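Local structure of monalysin (Pseudomonas entomophila, 4MKO) at residues N207-M210 and E211-P215. The protein forms beta-barrel pores in host cell membranes, lysing cells and damaging the intestine of Drosophila. Residues are numbered along the deposited sequence; the frame is centred on the assembly and turned at random.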
ATOM      1  N   ASN A 207     -10.956   4.109  -5.947  1.00  7.09           N
ATOM      2  CA  ASN A 207     -10.583   3.751  -7.311  1.00  6.85           C
ATOM      3  C   ASN A 207     -10.144   2.313  -7.506  1.00 10.17           C
ATOM      4  O   ASN A 207     -10.618   1.657  -8.437  1.00  9.12           O
ATOM      5  CB  ASN A 207      -9.534   4.702  -7.832  1.00  7.73           C
ATOM      6  CG  ASN A 207     -10.123   6.030  -8.245  1.00 20.37           C
ATOM      7  OD1 ASN A 207     -10.462   6.241  -9.415  1.00 17.65           O
ATOM      8  ND2 ASN A 207     -10.209   6.965  -7.314  1.00 11.43           N
ATOM      9  N   VAL A 208      -9.247   1.826  -6.654  1.00  7.28           N
ATOM     10  CA  VAL A 208      -8.715   0.472  -6.795  1.00  6.30           C
ATOM     11  C   VAL A 208      -9.766  -0.607  -6.458  1.00  9.73           C
ATOM     12  O   VAL A 208      -9.964  -1.523  -7.245  1.00 10.43           O
ATOM     13  CB  VAL A 208      -7.391   0.294  -5.986  1.00  8.90           C
ATOM     14  CG1 VAL A 208      -6.958  -1.178  -5.891  1.00  8.46           C
ATOM     15  CG2 VAL A 208      -6.275   1.152  -6.563  1.00  8.90           C
ATOM     16  N   LEU A 209     -10.366  -0.539  -5.280  1.00  5.82           N
ATOM     17  CA  LEU A 209     -11.305  -1.584  -4.851  1.00  5.90           C
ATOM     18  C   LEU A 209     -12.730  -1.391  -5.333  1.00  9.15           C
ATOM     19  O   LEU A 209     -13.380  -2.345  -5.773  1.00  9.06           O
ATOM     20  CB  LEU A 209     -11.282  -1.698  -3.324  1.00  5.64           C
ATOM     21  CG  LEU A 209     -12.237  -2.746  -2.690  1.00  9.87           C
ATOM     22  CD1 LEU A 209     -11.849  -4.182  -3.097  1.00 10.35           C
ATOM     23  CD2 LEU A 209     -12.286  -2.599  -1.173  1.00 12.95           C
ATOM     24  N   MET A 210     -13.255  -0.187  -5.154  1.00  6.24           N
ATOM     25  CA  MET A 210     -14.676   0.045  -5.417  1.00  6.32           C
ATOM     26  C   MET A 210     -14.996   0.127  -6.896  1.00 11.62           C
ATOM     27  O   MET A 210     -15.963  -0.499  -7.341  1.00 11.42           O
ATOM     28  CB  MET A 210     -15.185   1.282  -4.647  1.00  7.91           C
ATOM     29  CG  MET A 210     -14.885   1.252  -3.125  1.00  9.81           C
ATOM     30  SD  MET A 210     -15.351  -0.290  -2.271  1.00 11.03           S
ATOM     31  CE  MET A 210     -17.183  -0.125  -2.272  1.00  8.61           C
ATOM     32  N   GLU A 211     -14.162   0.851  -7.655  1.00  8.32           N
ATOM     33  CA  GLU A 211     -14.389   1.062  -9.083  1.00  8.22           C
ATOM     34  C   GLU A 211     -13.662   0.066 -10.004  1.00 12.55           C
ATOM     35  O   GLU A 211     -14.209  -0.243 -11.057  1.00 13.43           O
ATOM     36  CB  GLU A 211     -14.075   2.517  -9.473  1.00  9.46           C
ATOM     37  CG  GLU A 211     -15.005   3.489  -8.757  1.00 19.81           C
ATOM     38  CD  GLU A 211     -14.839   4.982  -8.959  1.00 46.27           C
ATOM     39  OE1 GLU A 211     -14.135   5.395  -9.910  1.00 34.24           O
ATOM     40  OE2 GLU A 211     -15.446   5.744  -8.169  1.00 42.14           O
ATOM     41  N   ASN A 212     -12.471  -0.439  -9.625  1.00  9.85           N
ATOM     42  CA  ASN A 212     -11.655  -1.306 -10.489  1.00 10.80           C
ATOM     43  C   ASN A 212     -11.528  -2.774 -10.123  1.00 17.45           C
ATOM     44  O   ASN A 212     -10.797  -3.505 -10.804  1.00 20.74           O
ATOM     45  CB  ASN A 212     -10.263  -0.753 -10.618  1.00 10.65           C
ATOM     46  CG  ASN A 212     -10.190   0.269 -11.690  1.00 29.30           C
ATOM     47  OD1 ASN A 212     -10.194  -0.068 -12.878  1.00 24.39           O
ATOM     48  ND2 ASN A 212     -10.180   1.536 -11.286  1.00 20.89           N
ATOM     49  N   TYR A 213     -12.128  -3.201  -9.049  1.00 10.40           N
ATOM     50  CA  TYR A 213     -12.078  -4.619  -8.767  1.00  8.77           C
ATOM     51  C   TYR A 213     -13.500  -5.089  -8.634  1.00 12.78           C
ATOM     52  O   TYR A 213     -14.331  -4.411  -8.034  1.00 13.07           O
ATOM     53  CB  TYR A 213     -11.235  -4.973  -7.529  1.00  7.63           C
ATOM     54  CG  TYR A 213     -11.220  -6.461  -7.275  1.00  8.78           C
ATOM     55  CD1 TYR A 213     -10.604  -7.337  -8.173  1.00  9.43           C
ATOM     56  CD2 TYR A 213     -11.890  -7.007  -6.187  1.00  9.64           C
ATOM     57  CE1 TYR A 213     -10.651  -8.720  -7.983  1.00  8.97           C
ATOM     58  CE2 TYR A 213     -11.923  -8.386  -5.975  1.00 10.48           C
ATOM     59  CZ  TYR A 213     -11.317  -9.238  -6.885  1.00 11.93           C
ATOM     60  OH  TYR A 213     -11.390 -10.593  -6.688  1.00 14.25           O
ATOM     61  N   ASN A 214     -13.768  -6.246  -9.214  1.00  9.84           N
ATOM     62  CA  ASN A 214     -15.076  -6.860  -9.219  1.00  9.34           C
ATOM     63  C   ASN A 214     -14.943  -8.257  -8.592  1.00 13.95           C
ATOM     64  O   ASN A 214     -14.466  -9.169  -9.272  1.00 13.22           O
ATOM     65  CB  ASN A 214     -15.566  -6.927 -10.669  1.00 10.55           C
ATOM     66  CG  ASN A 214     -16.989  -7.377 -10.817  1.00 28.44           C
ATOM     67  OD1 ASN A 214     -17.506  -8.130  -9.996  1.00 20.01           O
ATOM     68  ND2 ASN A 214     -17.643  -6.940 -11.887  1.00 19.82           N
ATOM     69  N   PRO A 215     -15.326  -8.439  -7.300  1.00 11.78           N
ATOM     70  CA  PRO A 215     -15.169  -9.767  -6.664  1.00 11.87           C
ATOM     71  C   PRO A 215     -16.004 -10.826  -7.370  1.00 18.65           C
ATOM     72  O   PRO A 215     -15.624 -12.004  -7.396  1.00 17.31           O
ATOM     73  CB  PRO A 215     -15.671  -9.553  -5.223  1.00 13.80           C
ATOM     74  CG  PRO A 215     -15.656  -8.093  -5.005  1.00 18.04           C
ATOM     75  CD  PRO A 215     -15.881  -7.454  -6.352  1.00 14.49           C
TER
HETATM   76  O   HOH W   1     -10.200   4.723 -11.631  1.00 20.73           O
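In this aerolysin-like pore-forming toxin, helix 201-211 has a wider pi-type turn at 207-210 and leads through N212 into the short strand 213-214. The N212 side chain folds back onto the last turn of the helix. ND2 of N212 donates a hydrogen bond to the main-chain O of N207, at 2.9 Å and with an N-H...O angle of 160°. The acceptor lies close to the amide plane of N212, but the nitrogen sits above the carbonyl plane of N207 and not on a lone pair. The side-chain amide thus satisfies a main-chain carbonyl near the helix end. CB of N212 also rests 3.5 Å from O of V208. A water ties N207 and N212 together a second time. It donates to OD1 of N207 at 2.7 Å and accepts a weak bond from ND2 of N212 at 3.2 Å. The amide of N207 is held from its other end as well, since its ND2 bonds to O of T203 one turn earlier. E211 runs beside N207, its chain extended beyond CG, with the carboxylate turned 53° from the amide plane. With CG anti to the backbone N (chi1 180°), the Y213 ring passes L209, whose CD1 comes obliquely to CD2 of Y213 at 4.2 Å. Carbonyl oxygens of L209 and Y213 approach to 3.2 Å as two acceptors. K166 NZ bonds to both of them and to O of M210, so one lysine, probably charged, gathers three carbonyls at the helix end. Y213 stacks on F222 and bonds through OH to N218, while N212 shares a backbone hydrogen bond with H221. On the helix, V208 and L209 pack on L179 of strand 173-191, and V208 also reaches W31 of strand 29-43.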